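Local atomic coordinates of putative TetR-family transcriptional regulator (Syntrophomonas wolfei subsp. wolfei, PDB entry 3LWJ), a protein that probably binds DNA as a transcriptional regulator of the TetR family. Residues Phe67-Ile71 / Val99-Asn103; Leu60-Leu64 / Cys123-Phe127. One frame throughout, in Å; residues are numbered along the deposited sequence. Where two conformers were deposited one is given.

How the contacts relate
Helix 56-79 takes part in both contacts and shows how one long helix can serve two partners with different chemistry. Contact 2 is the more buried of the two and almost wholly apolar: segments 60-64 and 123-127 run nearly parallel, and a lysine and a glutamine close the outer margin. Contact 1, about two turns further on, faces the end of helix 85-102 and is only partly buried; there an aromatic and aliphatic patch is bordered by an amide hydrogen bond. Their centres lie about 12 Å apart, and the Phe127 ring of contact 2 packs against Phe67 and Ala68 of contact 1, joining the two interiors.

Contact 1 of 2, residues Phe67-Ile71 / Val99-Asn103; sequences FAKQI and VFAQN
Val99 meets three residues of the facing helix with a single methyl. Its CG1, anti to the backbone N (chi1 176°), lies 3.7 Å from CG1 of Ile71, and the same methyl touches CD of Gln70 and, a little further off, CE1 of Phe67. The methyl thus touches both the apolar side chains and the amide end of the opposing turn.

Phe100 follows. It starts out pointing away from helix 56-79, but the ring returns to it: CZ of Phe67 approaches the rim of the Phe100 ring, close to its plane, 3.5 Å from CD1 of Phe100. The ring planes meet obliquely, at 59°. CE1 of Phe100 also receives the CD1 methyl of Ile71 at 3.9 Å.

Gln102 contributes little, its amide lying almost in one plane with that of Gln70 at the more exposed margin.

Asn103, the first residue to leave helical geometry, has two roles. Its CB lies 3.6 Å from CE1 of Phe67, the two side chains running antiparallel past one another. Its amide nitrogen ND2 donates to two oxygens: to the backbone O of Val99 at 3.0 Å with a fairly straight N-H (162°), and across the contact to OE1 of Gln70 at 3.3 Å, a more bent bond with the donor tilted out of the carbonyl plane. The bond from ND2 to Val99 O, an oxygen that Asn103 N also uses, ties the side chain back to the last helical turn and should limit rotation of the amide that reaches Gln70.

The contact therefore joins the middle of helix 56-79 to the C-terminal end of helix 85-102. Leu106 and Ser107 of helix 104-113 touch Phe67, Leu131 of helix 118-144 touches Ile71, and Glu164 and Leu168 of helix 153-173 pack on Phe100.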
loop_
_atom_site.group_PDB
_atom_site.type_symbol
_atom_site.label_atom_id
_atom_site.label_comp_id
_atom_site.label_asym_id
_atom_site.label_seq_id
_atom_site.Cartn_x
_atom_site.Cartn_y
_atom_site.Cartn_z
ATOM N N PHE A 67 -5.876 -14.540 10.681
ATOM C CA PHE A 67 -5.885 -14.223 9.249
ATOM C C PHE A 67 -4.609 -14.734 8.576
ATOM O O PHE A 67 -4.667 -15.433 7.569
ATOM C CB PHE A 67 -6.013 -12.707 9.116
ATOM C CG PHE A 67 -6.534 -12.177 7.785
ATOM C CD1 PHE A 67 -7.248 -12.960 6.869
ATOM C CD2 PHE A 67 -6.347 -10.826 7.500
ATOM C CE1 PHE A 67 -7.736 -12.400 5.694
ATOM C CE2 PHE A 67 -6.835 -10.260 6.330
ATOM C CZ PHE A 67 -7.542 -11.054 5.422
ATOM N N ALA A 68 -3.458 -14.379 9.140
ATOM C CA ALA A 68 -2.153 -14.866 8.637
ATOM C C ALA A 68 -2.136 -16.387 8.624
ATOM O O ALA A 68 -1.644 -17.004 7.697
ATOM C CB ALA A 68 -0.973 -14.333 9.521
ATOM N N LYS A 69 -2.662 -16.973 9.684
ATOM C CA LYS A 69 -2.662 -18.391 9.845
ATOM C C LYS A 69 -3.482 -19.073 8.742
ATOM O O LYS A 69 -3.089 -20.119 8.219
ATOM C CB LYS A 69 -3.210 -18.761 11.225
ATOM C CG LYS A 69 -3.065 -20.227 11.518
ATOM C CD LYS A 69 -3.629 -20.633 12.861
ATOM C CE LYS A 69 -3.375 -22.125 13.061
ATOM N NZ LYS A 69 -4.095 -22.639 14.233
ATOM N N GLN A 70 -4.622 -18.492 8.408
ATOM C CA GLN A 70 -5.481 -19.039 7.347
ATOM C C GLN A 70 -4.844 -18.910 5.934
ATOM O O GLN A 70 -4.902 -19.850 5.125
ATOM C CB GLN A 70 -6.845 -18.357 7.407
ATOM C CG GLN A 70 -7.932 -18.925 6.489
ATOM C CD GLN A 70 -9.169 -18.022 6.461
ATOM O OE1 GLN A 70 -9.314 -17.128 7.312
ATOM N NE2 GLN A 70 -10.046 -18.229 5.470
ATOM N N ILE A 71 -4.212 -17.761 5.663
ATOM C CA ILE A 71 -3.445 -17.540 4.424
ATOM C C ILE A 71 -2.303 -18.582 4.303
ATOM O O ILE A 71 -2.187 -19.286 3.291
ATOM C CB ILE A 71 -2.852 -16.076 4.375
ATOM C CG1 ILE A 71 -3.981 -15.022 4.319
ATOM C CG2 ILE A 71 -1.898 -15.891 3.187
ATOM C CD1 ILE A 71 -3.490 -13.572 4.478
ATOM N N VAL A 99 -8.690 -15.733 0.224
ATOM C CA VAL A 99 -8.788 -15.649 1.688
ATOM C C VAL A 99 -9.202 -14.214 2.061
ATOM O O VAL A 99 -10.083 -14.016 2.896
ATOM C CB VAL A 99 -7.468 -16.074 2.396
ATOM C CG1 VAL A 99 -7.561 -15.880 3.877
ATOM C CG2 VAL A 99 -7.115 -17.521 2.084
ATOM N N PHE A 100 -8.589 -13.217 1.415
ATOM C CA PHE A 100 -8.988 -11.834 1.650
ATOM C C PHE A 100 -10.513 -11.702 1.468
ATOM O O PHE A 100 -11.178 -11.173 2.349
ATOM C CB PHE A 100 -8.281 -10.849 0.703
ATOM C CG PHE A 100 -6.812 -10.661 0.952
ATOM C CD1 PHE A 100 -6.247 -10.878 2.164
ATOM C CD2 PHE A 100 -6.010 -10.178 -0.057
ATOM C CE1 PHE A 100 -4.889 -10.657 2.383
ATOM C CE2 PHE A 100 -4.671 -9.962 0.152
ATOM C CZ PHE A 100 -4.114 -10.214 1.395
ATOM N N ALA A 101 -11.043 -12.188 0.347
ATOM C CA ALA A 101 -12.471 -12.068 0.027
ATOM C C ALA A 101 -13.405 -12.799 1.021
ATOM O O ALA A 101 -14.530 -12.342 1.286
ATOM C CB ALA A 101 -12.744 -12.539 -1.409
ATOM N N GLN A 102 -12.942 -13.917 1.572
ATOM C CA GLN A 102 -13.717 -14.648 2.583
ATOM C C GLN A 102 -13.770 -13.904 3.909
ATOM O O GLN A 102 -14.677 -14.147 4.698
ATOM C CB GLN A 102 -13.147 -16.052 2.801
ATOM C CG GLN A 102 -13.609 -17.055 1.730
ATOM C CD GLN A 102 -12.616 -18.191 1.508
ATOM O OE1 GLN A 102 -11.790 -18.507 2.384
ATOM N NE2 GLN A 102 -12.680 -18.801 0.321
ATOM N N ASN A 103 -12.795 -13.016 4.138
ATOM C CA ASN A 103 -12.724 -12.173 5.327
ATOM C C ASN A 103 -12.844 -10.706 4.908
ATOM O O ASN A 103 -11.912 -9.909 5.131
ATOM C CB ASN A 103 -11.367 -12.378 6.041
ATOM C CG ASN A 103 -11.179 -13.809 6.558
ATOM O OD1 ASN A 103 -11.294 -14.043 7.772
ATOM N ND2 ASN A 103 -10.918 -14.777 5.642
#

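Contact 2 of 2, residues Leu60-Leu64 / Cys123-Phe127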
loop_
_atom_site.group_PDB
_atom_site.type_symbol
_atom_site.label_atom_id
_atom_site.label_comp_id
_atom_site.label_asym_id
_atom_site.label_seq_id
_atom_site.Cartn_x
_atom_site.Cartn_y
_atom_site.Cartn_z
ATOM N N LEU A 60 -7.279 -6.753 17.738
ATOM C CA LEU A 60 -6.757 -6.586 16.396
ATOM C C LEU A 60 -5.617 -7.585 16.149
ATOM O O LEU A 60 -5.636 -8.247 15.123
ATOM C CB LEU A 60 -6.318 -5.116 16.159
ATOM C CG LEU A 60 -5.836 -4.737 14.748
ATOM C CD1 LEU A 60 -6.940 -4.947 13.741
ATOM C CD2 LEU A 60 -5.271 -3.308 14.620
ATOM N N LYS A 61 -4.644 -7.721 17.073
ATOM C CA LYS A 61 -3.544 -8.711 16.875
ATOM C C LYS A 61 -4.090 -10.125 16.681
ATOM O O LYS A 61 -3.580 -10.897 15.861
ATOM C CB LYS A 61 -2.510 -8.747 18.040
ATOM C CG LYS A 61 -1.509 -7.553 18.106
ATOM C CD LYS A 61 -0.440 -7.703 19.250
ATOM C CE LYS A 61 -0.068 -6.352 19.965
ATOM N NZ LYS A 61 1.152 -5.558 19.454
ATOM N N ASN A 62 -5.095 -10.467 17.483
ATOM C CA ASN A 62 -5.699 -11.792 17.436
ATOM C C ASN A 62 -6.483 -12.019 16.118
ATOM O O ASN A 62 -6.401 -13.089 15.528
ATOM C CB ASN A 62 -6.551 -12.049 18.689
ATOM C CG ASN A 62 -5.706 -12.468 19.923
ATOM O OD1 ASN A 62 -5.675 -13.634 20.279
ATOM N ND2 ASN A 62 -5.018 -11.509 20.557
ATOM N N LEU A 63 -7.225 -11.019 15.658
ATOM C CA LEU A 63 -7.891 -11.079 14.344
ATOM C C LEU A 63 -6.868 -11.301 13.223
ATOM O O LEU A 63 -7.077 -12.120 12.355
ATOM C CB LEU A 63 -8.669 -9.784 14.074
ATOM C CG LEU A 63 -9.965 -9.591 14.859
ATOM C CD1 LEU A 63 -10.413 -8.143 14.802
ATOM C CD2 LEU A 63 -11.050 -10.521 14.349
ATOM N N LEU A 64 -5.744 -10.591 13.270
ATOM C CA LEU A 64 -4.749 -10.694 12.213
ATOM C C LEU A 64 -3.881 -11.963 12.290
ATOM O O LEU A 64 -3.431 -12.482 11.250
ATOM C CB LEU A 64 -3.857 -9.461 12.189
ATOM C CG LEU A 64 -4.518 -8.112 11.872
ATOM C CD1 LEU A 64 -3.570 -6.937 12.220
ATOM C CD2 LEU A 64 -4.946 -8.046 10.414
ATOM N N CYS A 123 0.754 -3.442 15.216
ATOM C CA CYS A 123 -0.036 -4.671 15.001
ATOM C C CYS A 123 0.024 -5.105 13.535
ATOM O O CYS A 123 0.203 -6.275 13.224
ATOM C CB CYS A 123 -1.501 -4.472 15.347
ATOM S SG CYS A 123 -1.846 -4.055 17.060
ATOM N N LEU A 124 -0.153 -4.166 12.612
ATOM C CA LEU A 124 -0.132 -4.537 11.202
ATOM C C LEU A 124 1.261 -5.033 10.852
ATOM O O LEU A 124 1.384 -5.883 10.005
ATOM C CB LEU A 124 -0.589 -3.397 10.291
ATOM C CG LEU A 124 -2.103 -3.410 9.982
ATOM C CD1 LEU A 124 -2.983 -3.210 11.253
ATOM C CD2 LEU A 124 -2.439 -2.364 8.945
ATOM N N LYS A 125 2.294 -4.524 11.549
ATOM C CA LYS A 125 3.689 -4.892 11.239
ATOM C C LYS A 125 3.948 -6.348 11.566
ATOM O O LYS A 125 4.616 -7.041 10.818
ATOM C CB LYS A 125 4.726 -3.981 11.931
ATOM C CG LYS A 125 6.162 -4.202 11.387
ATOM C CD LYS A 125 7.221 -3.270 12.050
ATOM C CE LYS A 125 8.617 -3.618 11.594
ATOM N NZ LYS A 125 9.042 -4.992 12.044
ATOM N N GLN A 126 3.354 -6.829 12.648
ATOM C CA GLN A 126 3.516 -8.228 13.010
ATOM C C GLN A 126 2.841 -9.155 11.998
ATOM O O GLN A 126 3.397 -10.171 11.609
ATOM C CB GLN A 126 3.018 -8.463 14.449
ATOM C CG GLN A 126 3.831 -7.653 15.429
ATOM C CD GLN A 126 3.439 -7.848 16.881
ATOM O OE1 GLN A 126 2.973 -8.925 17.276
ATOM N NE2 GLN A 126 3.643 -6.796 17.696
ATOM N N PHE A 127 1.642 -8.785 11.578
ATOM C CA PHE A 127 0.906 -9.495 10.537
ATOM C C PHE A 127 1.711 -9.508 9.205
ATOM O O PHE A 127 2.059 -10.561 8.667
ATOM C CB PHE A 127 -0.465 -8.827 10.395
ATOM C CG PHE A 127 -1.243 -9.287 9.218
ATOM C CD1 PHE A 127 -1.784 -10.558 9.196
ATOM C CD2 PHE A 127 -1.443 -8.453 8.136
ATOM C CE1 PHE A 127 -2.496 -11.007 8.118
ATOM C CE2 PHE A 127 -2.163 -8.902 7.033
ATOM C CZ PHE A 127 -2.699 -10.179 7.032
#
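Leu64 and Phe127 set the geometry of this interface, their side chains set nearly perpendicular. The CD2 methyl of Leu64 sits over the centre of one face of the Phe127 ring, 4.1 Å from the centroid and 11° off the ring normal, a well-formed CH-pi contact. With CG anti to the backbone N (chi1 170°) the Phe127 ring is carried alongside Leu64, and its CD1 comes within 3.3 Å of the backbone O of Leu64. The other branch of Leu64 turns elsewhere: in the Leu124 conformer given, CD1 of Leu64 lies 3.9 Å from CD1 of Leu124.

One turn earlier, CD2 of Leu60 reaches CB of Cys123 at 4.0 Å and, with Leu124 in that same conformer, also touches Leu124 CD1. Lys61 lies alongside Cys123, with its CG 3.7 Å from SG, then kinks toward its end and runs on toward the side chain of Gln126 at the outer margin. Cutting Lys61 back to an alanine removes CG, CD, CE and NZ, which would probably leave the flank of the Cys123 sulfur uncovered and the margin near Gln126 without a positive charge.

Tyr110 of helix 104-113 meets the Phe127 ring edge-to-face, and Leu124 packs on Tyr110 and Val113. The helix segments themselves run nearly parallel, 9.5 Å apart at an angle of 19°. Such packing is consistent with the all-helical TetR fold, in which the helix following the DNA-binding helix-turn-helix, predicted here at residues 34-53, connects that region to the helical body; helix 56-79 does so by resting on helix 118-144.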